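Local atomic coordinates of photosystem II assembly protein Ycf48 (Thermosynechococcus elongatus, PDB entry 5OJP), a protein that probably assists the early assembly of photosystem II and the replacement of photodamaged D1, whose C-terminal extension it binds. Residues N199-E204 against L217-N222; M164-R169 against E205-G210. The protein carries 4 engineered substitutions. All blocks are in the same frame, centred on the assembly; numbering follows the deposited sequence.

Overall arrangement
Both contacts lie on the same side of the chain's centre in a seven-bladed beta-propeller, their own centres about 10 Å apart. Strand 206-211, the innermost of its blade, enters contact 2, and its antiparallel neighbour 217-221 enters contact 1. Along the chain the segments alternate: 164-169, 199-204, 205-210, 217-222. The loop of contact 1 thus runs straight into the strand of contact 2, from the outer strand 196-199 of one blade to the inner strand of the next. Contact 2, nearer the centre, joins the inner strands of these blades; contact 1 packs this loop, part of the Arg-rich patch and here carrying engineered glutamates, against the second blade, so the patch sits where two blades meet.

Contact 1. Residues N199-E204 against L217-N222; sequences NETTSE and LWMIVN. Engineered in segment 199-204: Glu-200 (natural residue Arg), Glu-204 (natural residue Arg).
Residues 201-204 of the loop run roughly along 219-222, their end-to-end directions 28° apart, and come closest where the CA atoms of Glu-204 and Val-221 stand 6.2 Å from each other. The contact is light and made by side chains. Met-219 points from the strand toward the loop, and its SD meets Thr-202 CG2 tip to tip at 4.1 Å, while its methyl CE slides past Thr-201 to lie 4.0 Å from OG1. A long, flexible thioether suits a place where a strand must reach a loop lying over it. Thr-202 turns its methyl to the sulfur because its hydroxyl swings opposite the main-chain nitrogen (chi1 178°), where OG1 accepts from Glu-204 N at 3.2 Å, a nearly straight bond that ties the loop to itself. Glu-204, an engineered residue, crosses Val-221 at about a right angle: its CB rests 3.8 Å from Val-221 CB, and its CG lies beside CG2. The branched valine offers a compact apolar surface to this aliphatic stem. Trp-237 also packs on Met-219, and Leu-240 meets Glu-204. The Thr-202 bond defines an ST turn, set here in the loop that links successive blades of the beta-propeller and forms part of the Arg-rich patch.

Contact 2. Residues M164-R169 against E205-G210; sequences MRNLNR and ELHNMG. Engineered in segment 205-210: Glu-205 (natural residue Arg).
This is an interblade contact between the innermost strands of two successive propeller blades, bridged by side chains reaching to the opposing backbone. Strands 166-169 and 206-210 run nearly parallel, 9° apart, with their axes 6.3 Å from each other at closest approach. Asn-166 ND2 donates to His-207 O at 2.7 Å, and Asn-168 ND2, two residues on, does the same to Met-209 O at 2.8 Å. Both bonds are almost straight, and each carbonyl oxygen lies close to the donor's amide plane. Asparagine suits these places because its short side chain reaches the neighbouring strand and its amide can donate to a backbone carbonyl. The Asn-166 amide also stacks on that of Asn-208, the planes 21° apart, and its ND2 lies over one face of the His-207 ring, offset toward the rim. Asn-208 ND2 donates to Leu-252 O and to a water that also accepts from Asn-168 ND2. Arg-165 leaves the backbone extended (chi1 -180°) and bends at chi3, bringing its guanidinium to the engineered Glu-205; a long, charged chain suits this reach. NH1 and NH2 grip Glu-205 OE2 at 2.9 and 3.1 Å, a salt bridge on the anti side of the carboxylate. NH1 also bonds weakly to Leu-206 O. The classic beta bulge at His-207 and Asn-208, opposite Ile-220, belongs to the pairing of strands 206-211 and 217-221. In the blade of Arg-165, Val-178 of the next strand 175-179 touches Arg-165 and, across the interface, Leu-206 and Met-209.

Contact 1. Residues N199-E204 against L217-N222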
loop_
_atom_site.group_PDB
_atom_site.type_symbol
_atom_site.label_atom_id
_atom_site.label_comp_id
_atom_site.label_asym_id
_atom_site.label_seq_id
_atom_site.Cartn_x
_atom_site.Cartn_y
_atom_site.Cartn_z
ATOM N N ASN A 199 -3.886 -20.248 -10.085
ATOM C CA ASN A 199 -5.245 -20.726 -9.887
ATOM C C ASN A 199 -5.273 -21.815 -8.835
ATOM O O ASN A 199 -4.309 -22.568 -8.688
ATOM C CB ASN A 199 -5.792 -21.282 -11.212
ATOM C CG ASN A 199 -6.195 -20.180 -12.167
ATOM O OD1 ASN A 199 -6.972 -19.302 -11.814
ATOM N ND2 ASN A 199 -5.607 -20.172 -13.349
ATOM N N GLU A 200 -6.390 -21.894 -8.112
ATOM C CA GLU A 200 -6.631 -23.009 -7.203
ATOM C C GLU A 200 -5.488 -23.209 -6.204
ATOM O O GLU A 200 -5.161 -24.341 -5.834
ATOM C CB GLU A 200 -6.931 -24.298 -7.988
ATOM C CG GLU A 200 -8.346 -24.300 -8.630
ATOM C CD GLU A 200 -8.642 -25.555 -9.441
ATOM O OE1 GLU A 200 -7.682 -26.213 -9.876
ATOM O OE2 GLU A 200 -9.831 -25.938 -9.570
ATOM N N THR A 201 -4.847 -22.109 -5.775
ATOM C CA THR A 201 -3.901 -22.216 -4.669
ATOM C C THR A 201 -4.640 -22.424 -3.367
ATOM O O THR A 201 -4.123 -23.051 -2.442
ATOM C CB THR A 201 -3.048 -20.958 -4.543
ATOM O OG1 THR A 201 -3.902 -19.833 -4.308
ATOM C CG2 THR A 201 -2.225 -20.735 -5.839
ATOM N N THR A 202 -5.791 -21.794 -3.241
ATOM C CA THR A 202 -6.620 -21.854 -2.058
ATOM C C THR A 202 -8.066 -22.007 -2.484
ATOM O O THR A 202 -8.454 -21.583 -3.577
ATOM C CB THR A 202 -6.414 -20.602 -1.205
ATOM O OG1 THR A 202 -7.267 -20.649 -0.051
ATOM C CG2 THR A 202 -6.610 -19.317 -2.036
ATOM N N SER A 203 -8.861 -22.618 -1.625
ATOM C CA SER A 203 -10.282 -22.729 -1.901
ATOM C C SER A 203 -11.051 -21.523 -1.389
ATOM O O SER A 203 -12.230 -21.369 -1.712
ATOM C CB SER A 203 -10.833 -24.010 -1.278
ATOM O OG SER A 203 -10.709 -23.940 0.136
ATOM N N GLU A 204 -10.386 -20.657 -0.651
ATOM C CA GLU A 204 -10.925 -19.483 0.016
ATOM C C GLU A 204 -10.861 -18.268 -0.909
ATOM O O GLU A 204 -10.098 -18.231 -1.879
ATOM C CB GLU A 204 -10.104 -19.189 1.275
ATOM C CG GLU A 204 -10.189 -20.177 2.460
ATOM C CD GLU A 204 -11.437 -20.029 3.334
ATOM O OE1 GLU A 204 -11.976 -18.903 3.434
ATOM O OE2 GLU A 204 -11.846 -21.031 3.965
ATOM N N LEU A 217 5.560 -14.919 -0.330
ATOM C CA LEU A 217 4.287 -14.231 -0.490
ATOM C C LEU A 217 3.435 -14.459 0.771
ATOM O O LEU A 217 3.536 -15.485 1.456
ATOM C CB LEU A 217 3.523 -14.742 -1.729
ATOM C CG LEU A 217 4.083 -14.432 -3.150
ATOM C CD1 LEU A 217 3.376 -15.280 -4.228
ATOM C CD2 LEU A 217 3.736 -13.026 -3.421
ATOM N N TRP A 218 2.588 -13.472 1.066
ATOM C CA TRP A 218 1.556 -13.599 2.061
ATOM C C TRP A 218 0.176 -13.316 1.438
ATOM O O TRP A 218 0.038 -12.587 0.463
ATOM C CB TRP A 218 1.852 -12.638 3.239
ATOM C CG TRP A 218 1.895 -11.130 2.926
ATOM C CD1 TRP A 218 2.982 -10.363 2.738
ATOM C CD2 TRP A 218 0.762 -10.277 2.700
ATOM N NE1 TRP A 218 2.613 -9.074 2.525
ATOM C CE2 TRP A 218 1.249 -8.992 2.503
ATOM C CE3 TRP A 218 -0.654 -10.488 2.717
ATOM C CZ2 TRP A 218 0.406 -7.892 2.221
ATOM C CZ3 TRP A 218 -1.475 -9.418 2.482
ATOM C CH2 TRP A 218 -0.953 -8.130 2.223
ATOM N N MET A 219 -0.850 -13.910 2.008
ATOM C CA MET A 219 -2.210 -13.642 1.585
ATOM C C MET A 219 -3.096 -13.547 2.809
ATOM O O MET A 219 -2.903 -14.255 3.819
ATOM C CB MET A 219 -2.829 -14.718 0.638
ATOM C CG MET A 219 -2.903 -16.114 1.231
ATOM S SD MET A 219 -3.871 -17.312 0.252
ATOM C CE MET A 219 -2.869 -17.493 -1.176
ATOM N N ILE A 220 -4.066 -12.651 2.662
ATOM C CA ILE A 220 -5.225 -12.524 3.511
ATOM C C ILE A 220 -6.387 -13.081 2.711
ATOM O O ILE A 220 -6.643 -12.637 1.587
ATOM C CB ILE A 220 -5.463 -11.054 3.894
ATOM C CG1 ILE A 220 -4.289 -10.528 4.749
ATOM C CG2 ILE A 220 -6.873 -10.933 4.607
ATOM C CD1 ILE A 220 -4.287 -8.930 4.910
ATOM N N VAL A 221 -7.112 -14.022 3.297
ATOM C CA VAL A 221 -8.320 -14.512 2.662
ATOM C C VAL A 221 -9.496 -14.156 3.557
ATOM O O VAL A 221 -9.353 -13.896 4.758
ATOM C CB VAL A 221 -8.283 -16.024 2.427
ATOM C CG1 VAL A 221 -7.090 -16.401 1.529
ATOM C CG2 VAL A 221 -8.264 -16.738 3.754
ATOM N N ASN A 222 -10.675 -14.147 2.959
ATOM C CA ASN A 222 -11.807 -13.693 3.733
ATOM C C ASN A 222 -12.134 -14.706 4.831
ATOM O O ASN A 222 -11.860 -15.908 4.716
ATOM C CB ASN A 222 -12.971 -13.346 2.803
ATOM C CG ASN A 222 -12.643 -12.103 1.919
ATOM O OD1 ASN A 222 -11.834 -11.231 2.294
ATOM N ND2 ASN A 222 -13.323 -11.995 0.783
#

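Contact 2. Residues M164-R169 against E205-G210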
loop_
_atom_site.group_PDB
_atom_site.type_symbol
_atom_site.label_atom_id
_atom_site.label_comp_id
_atom_site.label_asym_id
_atom_site.label_seq_id
_atom_site.Cartn_x
_atom_site.Cartn_y
_atom_site.Cartn_z
ATOM N N MET A 164 -8.331 -5.233 -10.596
ATOM C CA MET A 164 -7.597 -5.920 -9.548
ATOM C C MET A 164 -8.240 -5.539 -8.236
ATOM O O MET A 164 -8.644 -4.388 -8.042
ATOM C CB MET A 164 -6.123 -5.497 -9.518
ATOM C CG MET A 164 -5.498 -5.789 -10.812
ATOM S SD MET A 164 -3.846 -5.136 -11.052
ATOM C CE MET A 164 -4.255 -3.404 -10.941
ATOM N N ARG A 165 -8.332 -6.503 -7.347
ATOM C CA ARG A 165 -8.789 -6.196 -5.985
ATOM C C ARG A 165 -7.677 -5.529 -5.164
ATOM O O ARG A 165 -7.921 -4.586 -4.417
ATOM C CB ARG A 165 -9.248 -7.481 -5.308
ATOM C CG ARG A 165 -9.768 -7.317 -3.859
ATOM C CD ARG A 165 -10.375 -8.597 -3.311
ATOM N NE ARG A 165 -11.635 -8.897 -3.970
ATOM C CZ ARG A 165 -12.441 -9.912 -3.637
ATOM N NH1 ARG A 165 -12.145 -10.747 -2.637
ATOM N NH2 ARG A 165 -13.579 -10.051 -4.292
ATOM N N ASN A 166 -6.447 -5.963 -5.344
ATOM C CA ASN A 166 -5.319 -5.408 -4.606
ATOM C C ASN A 166 -4.106 -5.644 -5.494
ATOM O O ASN A 166 -4.099 -6.561 -6.324
ATOM C CB ASN A 166 -5.183 -6.046 -3.197
ATOM C CG ASN A 166 -5.955 -5.262 -2.129
ATOM O OD1 ASN A 166 -5.813 -4.046 -2.100
ATOM N ND2 ASN A 166 -6.856 -5.934 -1.311
ATOM N N LEU A 167 -3.099 -4.819 -5.276
ATOM C CA LEU A 167 -1.841 -4.814 -6.016
ATOM C C LEU A 167 -0.715 -4.436 -5.047
ATOM O O LEU A 167 -0.802 -3.398 -4.374
ATOM C CB LEU A 167 -1.944 -3.833 -7.202
ATOM C CG LEU A 167 -0.672 -3.649 -8.059
ATOM C CD1 LEU A 167 -0.336 -4.931 -8.724
ATOM C CD2 LEU A 167 -0.914 -2.551 -9.123
ATOM N N ASN A 168 0.338 -5.253 -4.995
ATOM C CA ASN A 168 1.555 -4.951 -4.201
ATOM C C ASN A 168 2.796 -5.261 -5.039
ATOM O O ASN A 168 2.741 -6.068 -5.966
ATOM C CB ASN A 168 1.588 -5.743 -2.854
ATOM C CG ASN A 168 0.867 -4.979 -1.696
ATOM O OD1 ASN A 168 1.207 -3.841 -1.447
ATOM N ND2 ASN A 168 -0.228 -5.544 -1.138
ATOM N N ARG A 169 3.900 -4.583 -4.712
ATOM C CA ARG A 169 5.170 -4.625 -5.443
ATOM C C ARG A 169 6.261 -5.176 -4.536
ATOM O O ARG A 169 6.280 -4.858 -3.349
ATOM C CB ARG A 169 5.560 -3.222 -5.893
ATOM C CG ARG A 169 6.793 -3.175 -6.833
ATOM C CD ARG A 169 7.120 -1.716 -7.231
ATOM N NE ARG A 169 8.125 -1.618 -8.308
ATOM C CZ ARG A 169 9.446 -1.624 -8.105
ATOM N NH1 ARG A 169 9.921 -1.770 -6.888
ATOM N NH2 ARG A 169 10.293 -1.555 -9.124
ATOM N N GLU A 205 -11.671 -17.269 -0.596
ATOM C CA GLU A 205 -11.708 -16.042 -1.374
ATOM C C GLU A 205 -10.522 -15.159 -0.994
ATOM O O GLU A 205 -10.352 -14.793 0.183
ATOM C CB GLU A 205 -13.026 -15.304 -1.150
ATOM C CG GLU A 205 -13.120 -13.926 -1.842
ATOM C CD GLU A 205 -14.527 -13.284 -1.815
ATOM O OE1 GLU A 205 -15.508 -13.947 -1.375
ATOM O OE2 GLU A 205 -14.671 -12.130 -2.284
ATOM N N LEU A 206 -9.699 -14.821 -1.985
ATOM C CA LEU A 206 -8.549 -13.963 -1.735
ATOM C C LEU A 206 -8.974 -12.517 -1.492
ATOM O O LEU A 206 -9.777 -11.965 -2.237
ATOM C CB LEU A 206 -7.615 -14.006 -2.942
ATOM C CG LEU A 206 -6.956 -15.360 -3.153
ATOM C CD1 LEU A 206 -6.265 -15.403 -4.510
ATOM C CD2 LEU A 206 -5.943 -15.591 -2.038
ATOM N N HIS A 207 -8.399 -11.869 -0.482
ATOM C CA HIS A 207 -8.607 -10.436 -0.341
ATOM C C HIS A 207 -7.395 -9.563 -0.687
ATOM O O HIS A 207 -7.541 -8.546 -1.356
ATOM C CB HIS A 207 -9.051 -10.117 1.073
ATOM C CG HIS A 207 -9.318 -8.666 1.270
ATOM N ND1 HIS A 207 -10.361 -8.016 0.642
ATOM C CD2 HIS A 207 -8.681 -7.729 2.017
ATOM C CE1 HIS A 207 -10.349 -6.738 0.991
ATOM N NE2 HIS A 207 -9.342 -6.540 1.825
ATOM N N ASN A 208 -6.201 -9.888 -0.214
ATOM C CA ASN A 208 -5.032 -9.067 -0.392
ATOM C C ASN A 208 -3.830 -9.980 -0.346
ATOM O O ASN A 208 -3.848 -11.002 0.341
ATOM C CB ASN A 208 -4.931 -8.000 0.735
ATOM C CG ASN A 208 -4.031 -6.833 0.407
ATOM O OD1 ASN A 208 -3.405 -6.798 -0.637
ATOM N ND2 ASN A 208 -4.025 -5.797 1.299
ATOM N N MET A 209 -2.758 -9.558 -1.023
ATOM C CA MET A 209 -1.515 -10.305 -1.103
ATOM C C MET A 209 -0.332 -9.355 -1.230
ATOM O O MET A 209 -0.456 -8.246 -1.753
ATOM C CB MET A 209 -1.483 -11.260 -2.311
ATOM C CG MET A 209 -2.400 -12.414 -2.138
ATOM S SD MET A 209 -2.338 -13.591 -3.510
ATOM C CE MET A 209 -0.676 -14.216 -3.164
ATOM N N GLY A 210 0.823 -9.820 -0.794
ATOM C CA GLY A 210 2.022 -9.025 -0.913
ATOM C C GLY A 210 3.230 -9.886 -0.616
ATOM O O GLY A 210 3.153 -11.117 -0.598
HETATM O O HOH W 1 -7.653 -4.645 1.622
HETATM O O HOH W 2 -2.086 -3.489 0.469
#